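Local atomic coordinates of ABC transporter, solute-binding protein (Staphylococcus aureus, PDB entry 6LKK), a protein that binds glucose 6-phosphate in an extracytoplasmic solute-binding fold and probably serves as the sugar-phosphate sensor for a two-component signalling system. Residues A[1-7]-A[27-33]; A[51-57]-A[217-223]; A[70-75]-A[87-93]. All blocks are in the same frame, centred on the assembly; numbering follows the deposited sequence.

Interaction 1: residues A[1-7]-A[27-33]; sequences NVLTVYS and VKIEIKH
L3, T4, V5 and Y6 of strand 2-7 lie level with I29, E30, I31 and K32 of strand 28-33, two parallel strands whose axes approach to 4.6 Å and diverge by 27°. The backbone bonds step from side to side: the amides of L3, V5 and S7 give to the carbonyls of K28, E30 and K32, while L3 O and V5 O take the amides of E30 and K32. K32 N to V5 O, at 2.7 Å, is the shortest of the five. Each of these two acceptors is also met by a CA-H, as where I29 CA comes within 3.2 Å of L3 O.

On the face carrying L3, V5, I29 and I31 the contact is branch against branch, V5 CG2 meeting I29 CG2 at 3.8 Å. I29 and I31 rest on L18 of helix 11-25, and L3 and V5 on L233 of helix 230-237. At the start of its segment, ahead of the strand, V27 touches L3 CB through CG1 at 4.0 Å.

The face of V2, T4, Y6, E30 and K32 is different. E30 CG lies beside its own backbone N (chi1 -63°), which swings the extended side chain back toward V2; the two cross nearly at right angles, V2 CG1 lying 3.6 Å from E30 CG. Further on, Y6 and K32 run side by side, with K32 CD 3.7 Å from Y6 CE2, while the Y6 hydroxyl is bonded to E46 and to the backbone N of G52.

Helix 11-25 connects the strands, making a beta-alpha-beta unit. Its chemistry is two-sided: branched hydrocarbon packs against helices 11-25 and 230-237 over most of one face, whereas on the other the exposed E30 and K32 lay their chains against V2 and the Y6 ring.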
loop_
_atom_site.group_PDB
_atom_site.type_symbol
_atom_site.label_atom_id
_atom_site.label_comp_id
_atom_site.label_asym_id
_atom_site.label_seq_id
_atom_site.Cartn_x
_atom_site.Cartn_y
_atom_site.Cartn_z
ATOM N N ASN A 1 9.598 -24.185 -13.228
ATOM C CA ASN A 1 8.176 -24.457 -13.046
ATOM C C ASN A 1 7.520 -23.437 -12.120
ATOM O O ASN A 1 6.394 -23.000 -12.365
ATOM C CB ASN A 1 7.965 -25.871 -12.494
ATOM C CG ASN A 1 7.946 -26.930 -13.583
ATOM O OD1 ASN A 1 8.108 -26.625 -14.766
ATOM N ND2 ASN A 1 7.755 -28.186 -13.184
ATOM N N VAL A 2 8.224 -23.056 -11.061
ATOM C CA VAL A 2 7.664 -22.155 -10.060
ATOM C C VAL A 2 7.821 -20.712 -10.519
ATOM O O VAL A 2 8.859 -20.324 -11.071
ATOM C CB VAL A 2 8.338 -22.388 -8.696
ATOM C CG1 VAL A 2 7.930 -21.315 -7.692
ATOM C CG2 VAL A 2 7.977 -23.767 -8.164
ATOM N N LEU A 3 6.785 -19.911 -10.291
ATOM C CA LEU A 3 6.809 -18.478 -10.561
ATOM C C LEU A 3 6.765 -17.746 -9.227
ATOM O O LEU A 3 5.780 -17.852 -8.489
ATOM C CB LEU A 3 5.633 -18.067 -11.447
ATOM C CG LEU A 3 5.681 -16.675 -12.083
ATOM C CD1 LEU A 3 4.668 -16.603 -13.208
ATOM C CD2 LEU A 3 5.417 -15.561 -11.070
ATOM N N THR A 4 7.824 -17.002 -8.925
ATOM C CA THR A 4 7.968 -16.332 -7.639
ATOM C C THR A 4 7.515 -14.882 -7.749
ATOM O O THR A 4 7.957 -14.149 -8.642
ATOM C CB THR A 4 9.415 -16.401 -7.151
ATOM O OG1 THR A 4 9.777 -17.772 -6.941
ATOM C CG2 THR A 4 9.590 -15.633 -5.845
ATOM N N VAL A 5 6.643 -14.475 -6.831
ATOM C CA VAL A 5 6.126 -13.115 -6.755
ATOM C C VAL A 5 6.673 -12.472 -5.487
ATOM O O VAL A 5 6.570 -13.052 -4.400
ATOM C CB VAL A 5 4.585 -13.105 -6.752
ATOM C CG1 VAL A 5 4.040 -11.687 -6.584
ATOM C CG2 VAL A 5 4.039 -13.745 -8.025
ATOM N N TYR A 6 7.260 -11.285 -5.625
ATOM C CA TYR A 6 7.577 -10.444 -4.475
ATOM C C TYR A 6 6.366 -9.575 -4.171
ATOM O O TYR A 6 5.799 -8.963 -5.081
ATOM C CB TYR A 6 8.780 -9.537 -4.742
ATOM C CG TYR A 6 10.051 -10.207 -5.209
ATOM C CD1 TYR A 6 10.253 -10.498 -6.552
ATOM C CD2 TYR A 6 11.073 -10.501 -4.316
ATOM C CE1 TYR A 6 11.428 -11.091 -6.988
ATOM C CE2 TYR A 6 12.249 -11.095 -4.742
ATOM C CZ TYR A 6 12.419 -11.386 -6.078
ATOM O OH TYR A 6 13.587 -11.973 -6.506
ATOM N N SER A 7 5.969 -9.509 -2.901
ATOM C CA SER A 7 4.840 -8.641 -2.584
ATOM C C SER A 7 4.815 -8.202 -1.125
ATOM O O SER A 7 4.949 -9.038 -0.222
ATOM C CB SER A 7 3.521 -9.340 -2.910
ATOM O OG SER A 7 2.432 -8.482 -2.618
ATOM N N VAL A 27 0.195 -23.264 -13.020
ATOM C CA VAL A 27 1.517 -22.811 -12.611
ATOM C C VAL A 27 1.512 -22.674 -11.098
ATOM O O VAL A 27 0.521 -22.221 -10.516
ATOM C CB VAL A 27 1.890 -21.466 -13.274
ATOM C CG1 VAL A 27 3.250 -20.980 -12.792
ATOM C CG2 VAL A 27 1.872 -21.592 -14.792
ATOM N N LYS A 28 2.610 -23.068 -10.460
ATOM C CA LYS A 28 2.765 -22.895 -9.021
ATOM C C LYS A 28 3.358 -21.520 -8.741
ATOM O O LYS A 28 4.378 -21.145 -9.329
ATOM C CB LYS A 28 3.658 -23.986 -8.427
ATOM C CG LYS A 28 3.824 -23.903 -6.908
ATOM C CD LYS A 28 2.671 -24.572 -6.174
ATOM C CE LYS A 28 2.594 -24.123 -4.720
ATOM N NZ LYS A 28 1.999 -22.764 -4.576
ATOM N N ILE A 29 2.718 -20.774 -7.844
ATOM C CA ILE A 29 3.164 -19.439 -7.466
ATOM C C ILE A 29 3.616 -19.469 -6.015
ATOM O O ILE A 29 2.862 -19.890 -5.130
ATOM C CB ILE A 29 2.055 -18.392 -7.669
ATOM C CG1 ILE A 29 1.754 -18.233 -9.157
ATOM C CG2 ILE A 29 2.473 -17.046 -7.071
ATOM C CD1 ILE A 29 0.538 -17.399 -9.441
ATOM N N GLU A 30 4.841 -19.014 -5.777
ATOM C CA GLU A 30 5.359 -18.795 -4.436
ATOM C C GLU A 30 5.498 -17.297 -4.207
ATOM O O GLU A 30 5.872 -16.554 -5.119
ATOM C CB GLU A 30 6.710 -19.493 -4.245
ATOM C CG GLU A 30 6.635 -21.010 -4.379
ATOM C CD GLU A 30 7.957 -21.699 -4.088
ATOM O OE1 GLU A 30 9.006 -21.022 -4.132
ATOM O OE2 GLU A 30 7.944 -22.917 -3.812
ATOM N N ILE A 31 5.180 -16.850 -2.994
ATOM C CA ILE A 31 5.210 -15.435 -2.647
ATOM C C ILE A 31 6.363 -15.189 -1.688
ATOM O O ILE A 31 6.566 -15.952 -0.736
ATOM C CB ILE A 31 3.889 -14.960 -2.013
ATOM C CG1 ILE A 31 2.685 -15.373 -2.866
ATOM C CG2 ILE A 31 3.921 -13.444 -1.834
ATOM C CD1 ILE A 31 1.352 -15.144 -2.181
ATOM N N LYS A 32 7.106 -14.114 -1.931
ATOM C CA LYS A 32 8.109 -13.619 -0.997
ATOM C C LYS A 32 7.559 -12.346 -0.366
ATOM O O LYS A 32 7.400 -11.328 -1.049
ATOM C CB LYS A 32 9.438 -13.363 -1.703
ATOM C CG LYS A 32 10.611 -13.186 -0.753
ATOM C CD LYS A 32 11.912 -12.934 -1.502
ATOM C CE LYS A 32 12.389 -14.172 -2.255
ATOM N NZ LYS A 32 13.588 -14.787 -1.623
ATOM N N HIS A 33 7.260 -12.410 0.930
ATOM C CA HIS A 33 6.651 -11.310 1.664
ATOM C C HIS A 33 7.714 -10.474 2.367
ATOM O O HIS A 33 8.794 -10.964 2.707
ATOM C CB HIS A 33 5.652 -11.831 2.701
ATOM C CG HIS A 33 4.394 -12.388 2.114
ATOM N ND1 HIS A 33 3.386 -11.588 1.618
ATOM C CD2 HIS A 33 3.968 -13.664 1.961
ATOM C CE1 HIS A 33 2.399 -12.348 1.178
ATOM N NE2 HIS A 33 2.727 -13.612 1.376
#

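Interaction 2: residues A[51-57]-A[217-223]; sequences RGDVFMG and GIALVKN
The carboxylate of D53 and the amide of N223 stand almost perpendicular, 81° between their planes, and N223 ND2 meets D53 OD1 from above the carboxylate at 2.9 Å, with OD1 lying in the amide's own plane. The guanidinium of R51 is approached at its edge instead: K222 O sits near its plane, 3.1 Å from NH1. In-plane at the edge of the F55 ring is G57 O.

N223 ND2 makes a second bond, to G52 O, reached from above that carbonyl. N223 CG lies between backbone N and carbonyl carbon (chi1 57°), which turns the amide back toward 52-53. D53 OD1 also accepts from the backbone N of H227, and R51 NH2 pairs with D69.

Beyond this polar end the strands run antiparallel. F55 and A219 form a hydrogen-bonded pair, with F55 N to A219 O at 2.9 Å, and G57 N bonds to G217 O. V54 CG1 meets I218 CG2 at 3.8 Å, and I218 CG1 touches M56 CB.

Backbone bonding thus runs as far as V221 N to D53 O; past it, R51 and N223 side chains supply the donors for K222 O, G52 O and D53 OD1. The opposite end fixes G57 beside the bound glucose 6-phosphate.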
loop_
_atom_site.group_PDB
_atom_site.type_symbol
_atom_site.label_atom_id
_atom_site.label_comp_id
_atom_site.label_asym_id
_atom_site.label_seq_id
_atom_site.Cartn_x
_atom_site.Cartn_y
_atom_site.Cartn_z
ATOM N N ARG A 51 16.545 -14.723 -8.963
ATOM C CA ARG A 51 15.457 -13.791 -8.713
ATOM C C ARG A 51 14.108 -14.371 -9.119
ATOM O O ARG A 51 14.005 -15.257 -9.973
ATOM C CB ARG A 51 15.688 -12.490 -9.474
ATOM C CG ARG A 51 16.782 -11.626 -8.903
ATOM C CD ARG A 51 16.960 -10.382 -9.742
ATOM N NE ARG A 51 17.978 -9.495 -9.196
ATOM C CZ ARG A 51 18.327 -8.337 -9.742
ATOM N NH1 ARG A 51 17.740 -7.920 -10.856
ATOM N NH2 ARG A 51 19.266 -7.595 -9.173
ATOM N N GLY A 52 13.064 -13.843 -8.489
ATOM C CA GLY A 52 11.706 -14.110 -8.900
ATOM C C GLY A 52 11.343 -13.313 -10.138
ATOM O O GLY A 52 12.177 -12.669 -10.775
ATOM N N ASP A 53 10.055 -13.344 -10.462
ATOM C CA ASP A 53 9.586 -12.903 -11.767
ATOM C C ASP A 53 8.689 -11.679 -11.739
ATOM O O ASP A 53 8.707 -10.909 -12.701
ATOM C CB ASP A 53 8.835 -14.049 -12.458
ATOM C CG ASP A 53 9.770 -15.136 -12.948
ATOM O OD1 ASP A 53 10.459 -14.907 -13.964
ATOM O OD2 ASP A 53 9.832 -16.203 -12.305
ATOM N N VAL A 54 7.905 -11.476 -10.684
ATOM C CA VAL A 54 6.932 -10.389 -10.637
ATOM C C VAL A 54 6.978 -9.741 -9.262
ATOM O O VAL A 54 7.128 -10.422 -8.243
ATOM C CB VAL A 54 5.507 -10.891 -10.957
ATOM C CG1 VAL A 54 4.485 -9.770 -10.794
ATOM C CG2 VAL A 54 5.447 -11.452 -12.369
ATOM N N PHE A 55 6.856 -8.417 -9.242
ATOM C CA PHE A 55 6.712 -7.643 -8.016
ATOM C C PHE A 55 5.339 -6.989 -8.056
ATOM O O PHE A 55 5.018 -6.288 -9.019
ATOM C CB PHE A 55 7.814 -6.586 -7.905
ATOM C CG PHE A 55 8.035 -6.075 -6.510
ATOM C CD1 PHE A 55 7.047 -5.369 -5.845
ATOM C CD2 PHE A 55 9.246 -6.279 -5.873
ATOM C CE1 PHE A 55 7.259 -4.894 -4.563
ATOM C CE2 PHE A 55 9.463 -5.805 -4.596
ATOM C CZ PHE A 55 8.469 -5.111 -3.940
ATOM N N MET A 56 4.523 -7.228 -7.030
ATOM C CA MET A 56 3.185 -6.647 -6.979
ATOM C C MET A 56 2.941 -6.043 -5.606
ATOM O O MET A 56 3.219 -6.673 -4.580
ATOM C CB MET A 56 2.103 -7.684 -7.311
ATOM C CG MET A 56 1.894 -8.765 -6.268
ATOM S SD MET A 56 0.655 -9.975 -6.791
ATOM C CE MET A 56 -0.861 -9.028 -6.670
ATOM N N GLY A 57 2.422 -4.823 -5.593
ATOM C CA GLY A 57 2.182 -4.098 -4.366
ATOM C C GLY A 57 3.227 -3.020 -4.132
ATOM O O GLY A 57 4.327 -3.036 -4.691
ATOM N N GLY A 217 1.322 -0.913 -7.757
ATOM C CA GLY A 217 1.792 -1.261 -9.081
ATOM C C GLY A 217 2.257 -2.702 -9.178
ATOM O O GLY A 217 2.385 -3.417 -8.177
ATOM N N ILE A 218 2.500 -3.121 -10.423
ATOM C CA ILE A 218 3.039 -4.435 -10.755
ATOM C C ILE A 218 4.177 -4.244 -11.745
ATOM O O ILE A 218 4.061 -3.456 -12.691
ATOM C CB ILE A 218 1.970 -5.369 -11.359
ATOM C CG1 ILE A 218 0.872 -5.663 -10.343
ATOM C CG2 ILE A 218 2.600 -6.678 -11.823
ATOM C CD1 ILE A 218 -0.363 -6.279 -10.962
ATOM N N ALA A 219 5.265 -4.987 -11.549
ATOM C CA ALA A 219 6.441 -4.871 -12.397
ATOM C C ALA A 219 7.043 -6.247 -12.652
ATOM O O ALA A 219 6.960 -7.147 -11.810
ATOM C CB ALA A 219 7.499 -3.957 -11.769
ATOM N N LEU A 220 7.648 -6.396 -13.829
ATOM C CA LEU A 220 8.406 -7.590 -14.177
ATOM C C LEU A 220 9.850 -7.430 -13.715
ATOM O O LEU A 220 10.486 -6.407 -13.987
ATOM C CB LEU A 220 8.359 -7.841 -15.688
ATOM C CG LEU A 220 6.990 -8.088 -16.330
ATOM C CD1 LEU A 220 7.159 -8.434 -17.801
ATOM C CD2 LEU A 220 6.230 -9.192 -15.614
ATOM N N VAL A 221 10.360 -8.443 -13.023
ATOM C CA VAL A 221 11.703 -8.414 -12.455
ATOM C C VAL A 221 12.698 -8.914 -13.490
ATOM O O VAL A 221 12.472 -9.935 -14.152
ATOM C CB VAL A 221 11.764 -9.264 -11.173
ATOM C CG1 VAL A 221 13.186 -9.321 -10.623
ATOM C CG2 VAL A 221 10.812 -8.710 -10.127
ATOM N N LYS A 222 13.817 -8.205 -13.621
ATOM C CA LYS A 222 14.864 -8.612 -14.549
ATOM C C LYS A 222 15.626 -9.791 -13.956
ATOM O O LYS A 222 16.207 -9.678 -12.870
ATOM C CB LYS A 222 15.808 -7.450 -14.841
ATOM C CG LYS A 222 16.821 -7.763 -15.931
ATOM C CD LYS A 222 17.789 -6.615 -16.167
ATOM C CE LYS A 222 17.129 -5.468 -16.914
ATOM N NZ LYS A 222 18.011 -4.272 -16.989
ATOM N N ASN A 223 15.620 -10.919 -14.662
ATOM C CA ASN A 223 16.290 -12.121 -14.191
ATOM C C ASN A 223 16.827 -12.881 -15.398
ATOM O O ASN A 223 16.613 -12.494 -16.550
ATOM C CB ASN A 223 15.347 -12.984 -13.348
ATOM C CG ASN A 223 14.085 -13.374 -14.092
ATOM O OD1 ASN A 223 14.035 -13.338 -15.319
ATOM N ND2 ASN A 223 13.053 -13.751 -13.344
#

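Interaction 3: residues A[70-75]-A[87-93]; sequences FVPYQD and SNNKYVT
A type I beta turn from N89 to V92 leads into strand 92-105, and Q74 of the neighbouring segment reaches into it. Extended beyond CG, the Q74 side chain delivers NE2 to N89 O at 2.8 Å, with that oxygen in the plane of the amide. N89 O is also the acceptor of the turn's own bond from V92 N; the two donors arrive from opposite faces of the carbonyl plane. The other end of the amide, Q74 OE1, is tied to S87 O through a water that donates to both.

Inside the beta turn, N89 OD1 takes Y91 N in an Asx turn; leading up to it, S87 OG takes N89 N in an ST turn. Y91 lies alongside P72, with CE1 3.7 Å from P72 CG, while its CD1 packs equally close to F70 CB. Next along the chain from P72, Y73 N makes only a weak bond to K90 O.

T93 closes the far end. Its OG1 accepts D75 N at 3.0 Å and donates to a water that in turn gives to Y73 O.

Taken together, this is a type I turn with an Asx turn inside it and an ST turn before it, delivering the chain into strand 92-105 of the solute-binding fold, with Q74 and bridging waters joining it to 70-75.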
loop_
_atom_site.group_PDB
_atom_site.type_symbol
_atom_site.label_atom_id
_atom_site.label_comp_id
_atom_site.label_asym_id
_atom_site.label_seq_id
_atom_site.Cartn_x
_atom_site.Cartn_y
_atom_site.Cartn_z
ATOM N N PHE A 70 14.452 -4.204 -13.239
ATOM C CA PHE A 70 13.134 -4.493 -13.781
ATOM C C PHE A 70 13.154 -4.352 -15.295
ATOM O O PHE A 70 14.062 -3.749 -15.875
ATOM C CB PHE A 70 12.075 -3.568 -13.169
ATOM C CG PHE A 70 11.926 -3.730 -11.686
ATOM C CD1 PHE A 70 12.734 -3.020 -10.813
ATOM C CD2 PHE A 70 10.993 -4.606 -11.165
ATOM C CE1 PHE A 70 12.606 -3.179 -9.445
ATOM C CE2 PHE A 70 10.860 -4.768 -9.801
ATOM C CZ PHE A 70 11.666 -4.054 -8.942
ATOM N N VAL A 71 12.140 -4.922 -15.925
ATOM C CA VAL A 71 12.001 -4.933 -17.380
ATOM C C VAL A 71 10.982 -3.879 -17.774
ATOM O O VAL A 71 9.896 -3.830 -17.165
ATOM C CB VAL A 71 11.578 -6.321 -17.893
ATOM C CG1 VAL A 71 11.403 -6.308 -19.409
ATOM C CG2 VAL A 71 12.591 -7.378 -17.476
ATOM N N PRO A 72 11.257 -3.023 -18.758
ATOM C CA PRO A 72 10.246 -2.055 -19.206
ATOM C C PRO A 72 9.054 -2.777 -19.819
ATOM O O PRO A 72 9.174 -3.422 -20.863
ATOM C CB PRO A 72 10.988 -1.204 -20.244
ATOM C CG PRO A 72 12.434 -1.467 -20.014
ATOM C CD PRO A 72 12.522 -2.864 -19.505
ATOM N N TYR A 73 7.902 -2.665 -19.162
ATOM C CA TYR A 73 6.702 -3.346 -19.619
ATOM C C TYR A 73 5.473 -2.790 -18.922
ATOM O O TYR A 73 5.480 -2.580 -17.704
ATOM C CB TYR A 73 6.807 -4.851 -19.366
ATOM C CG TYR A 73 5.600 -5.633 -19.826
ATOM C CD1 TYR A 73 5.427 -5.952 -21.167
ATOM C CD2 TYR A 73 4.633 -6.053 -18.923
ATOM C CE1 TYR A 73 4.326 -6.667 -21.594
ATOM C CE2 TYR A 73 3.527 -6.772 -19.343
ATOM C CZ TYR A 73 3.381 -7.076 -20.680
ATOM O OH TYR A 73 2.286 -7.791 -21.114
ATOM N N GLN A 74 4.421 -2.531 -19.689
ATOM C CA GLN A 74 3.109 -2.238 -19.141
ATOM C C GLN A 74 2.082 -3.080 -19.876
ATOM O O GLN A 74 2.160 -3.238 -21.099
ATOM C CB GLN A 74 2.750 -0.758 -19.262
ATOM C CG GLN A 74 3.597 0.156 -18.402
ATOM C CD GLN A 74 3.110 1.592 -18.435
ATOM O OE1 GLN A 74 2.198 1.931 -19.190
ATOM N NE2 GLN A 74 3.713 2.441 -17.613
ATOM N N ASP A 75 1.130 -3.627 -19.127
ATOM C CA ASP A 75 0.068 -4.411 -19.733
ATOM C C ASP A 75 -0.747 -3.542 -20.682
ATOM O O ASP A 75 -0.943 -2.346 -20.452
ATOM C CB ASP A 75 -0.837 -5.002 -18.653
ATOM C CG ASP A 75 -1.809 -6.023 -19.204
ATOM O OD1 ASP A 75 -1.414 -7.198 -19.359
ATOM O OD2 ASP A 75 -2.964 -5.647 -19.497
ATOM N N SER A 87 0.099 4.527 -14.494
ATOM C CA SER A 87 1.515 4.660 -14.187
ATOM C C SER A 87 2.211 5.517 -15.235
ATOM O O SER A 87 2.003 5.339 -16.438
ATOM C CB SER A 87 2.169 3.281 -14.128
ATOM O OG SER A 87 3.578 3.395 -14.079
ATOM N N ASN A 88 3.037 6.455 -14.769
ATOM C CA ASN A 88 3.953 7.193 -15.627
ATOM C C ASN A 88 5.351 6.590 -15.606
ATOM O O ASN A 88 6.318 7.250 -16.007
ATOM C CB ASN A 88 3.996 8.666 -15.214
ATOM C CG ASN A 88 4.680 8.884 -13.874
ATOM O OD1 ASN A 88 4.965 7.936 -13.142
ATOM N ND2 ASN A 88 4.936 10.145 -13.543
ATOM N N ASN A 89 5.468 5.346 -15.151
ATOM C CA ASN A 89 6.737 4.647 -14.997
ATOM C C ASN A 89 6.722 3.452 -15.937
ATOM O O ASN A 89 5.863 2.571 -15.809
ATOM C CB ASN A 89 6.927 4.211 -13.541
ATOM C CG ASN A 89 8.275 3.573 -13.280
ATOM O OD1 ASN A 89 8.748 2.744 -14.056
ATOM N ND2 ASN A 89 8.894 3.945 -12.166
ATOM N N LYS A 90 7.662 3.421 -16.884
ATOM C CA LYS A 90 7.625 2.416 -17.941
ATOM C C LYS A 90 7.833 0.998 -17.427
ATOM O O LYS A 90 7.624 0.048 -18.190
ATOM C CB LYS A 90 8.670 2.738 -19.016
ATOM C CG LYS A 90 10.120 2.664 -18.557
ATOM C CD LYS A 90 11.069 2.933 -19.722
ATOM C CE LYS A 90 12.527 2.873 -19.295
ATOM N NZ LYS A 90 12.889 3.985 -18.373
ATOM N N TYR A 91 8.232 0.827 -16.167
ATOM C CA TYR A 91 8.412 -0.493 -15.582
ATOM C C TYR A 91 7.189 -0.982 -14.819
ATOM O O TYR A 91 7.173 -2.144 -14.392
ATOM C CB TYR A 91 9.612 -0.494 -14.626
ATOM C CG TYR A 91 10.916 -0.081 -15.263
ATOM C CD1 TYR A 91 11.738 -1.018 -15.876
ATOM C CD2 TYR A 91 11.331 1.242 -15.245
ATOM C CE1 TYR A 91 12.933 -0.645 -16.458
ATOM C CE2 TYR A 91 12.525 1.624 -15.826
ATOM C CZ TYR A 91 13.320 0.676 -16.429
ATOM O OH TYR A 91 14.511 1.052 -17.006
ATOM N N VAL A 92 6.173 -0.143 -14.637
ATOM C CA VAL A 92 5.110 -0.404 -13.675
ATOM C C VAL A 92 3.754 -0.284 -14.357
ATOM O O VAL A 92 3.491 0.695 -15.065
ATOM C CB VAL A 92 5.192 0.558 -12.474
ATOM C CG1 VAL A 92 4.062 0.289 -11.488
ATOM C CG2 VAL A 92 6.541 0.426 -11.783
ATOM N N THR A 93 2.898 -1.278 -14.129
ATOM C CA THR A 93 1.482 -1.212 -14.459
ATOM C C THR A 93 0.703 -0.964 -13.176
ATOM O O THR A 93 0.899 -1.671 -12.184
ATOM C CB THR A 93 1.007 -2.513 -15.112
ATOM O OG1 THR A 93 1.769 -2.775 -16.295
ATOM C CG2 THR A 93 -0.478 -2.445 -15.468
HETATM O O HOH W 1 7.655 -4.393 -15.789
HETATM O O HOH W 2 4.181 -3.983 -15.605
HETATM O O HOH W 3 0.290 3.349 -17.534
#

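How the interactions relate
All three contacts belong to one mixed sheet. Interaction 2 is the buried one; interactions 1 and 3 are only partly buried. The two strands of interaction 2 lie between those of interactions 1 and 3: Y6 N bonds to V54 O, joining interaction 1 to interaction 2, and strand 213-221 continues outward, I218 N pairing with T93 O and V71 N with L220 O of interaction 3. Interactions 1 and 3 do not touch. The chemistry follows position: parallel backbone bonding with an aliphatic face and a mixed one with charged residues in 1-7/27-33, antiparallel pairing plus buried side-chain polar bonds in 51-57/217-223, and turns, a glutamine and waters in 70-75/87-93. Of the three, only interaction 2 contains a ligand-pocket residue.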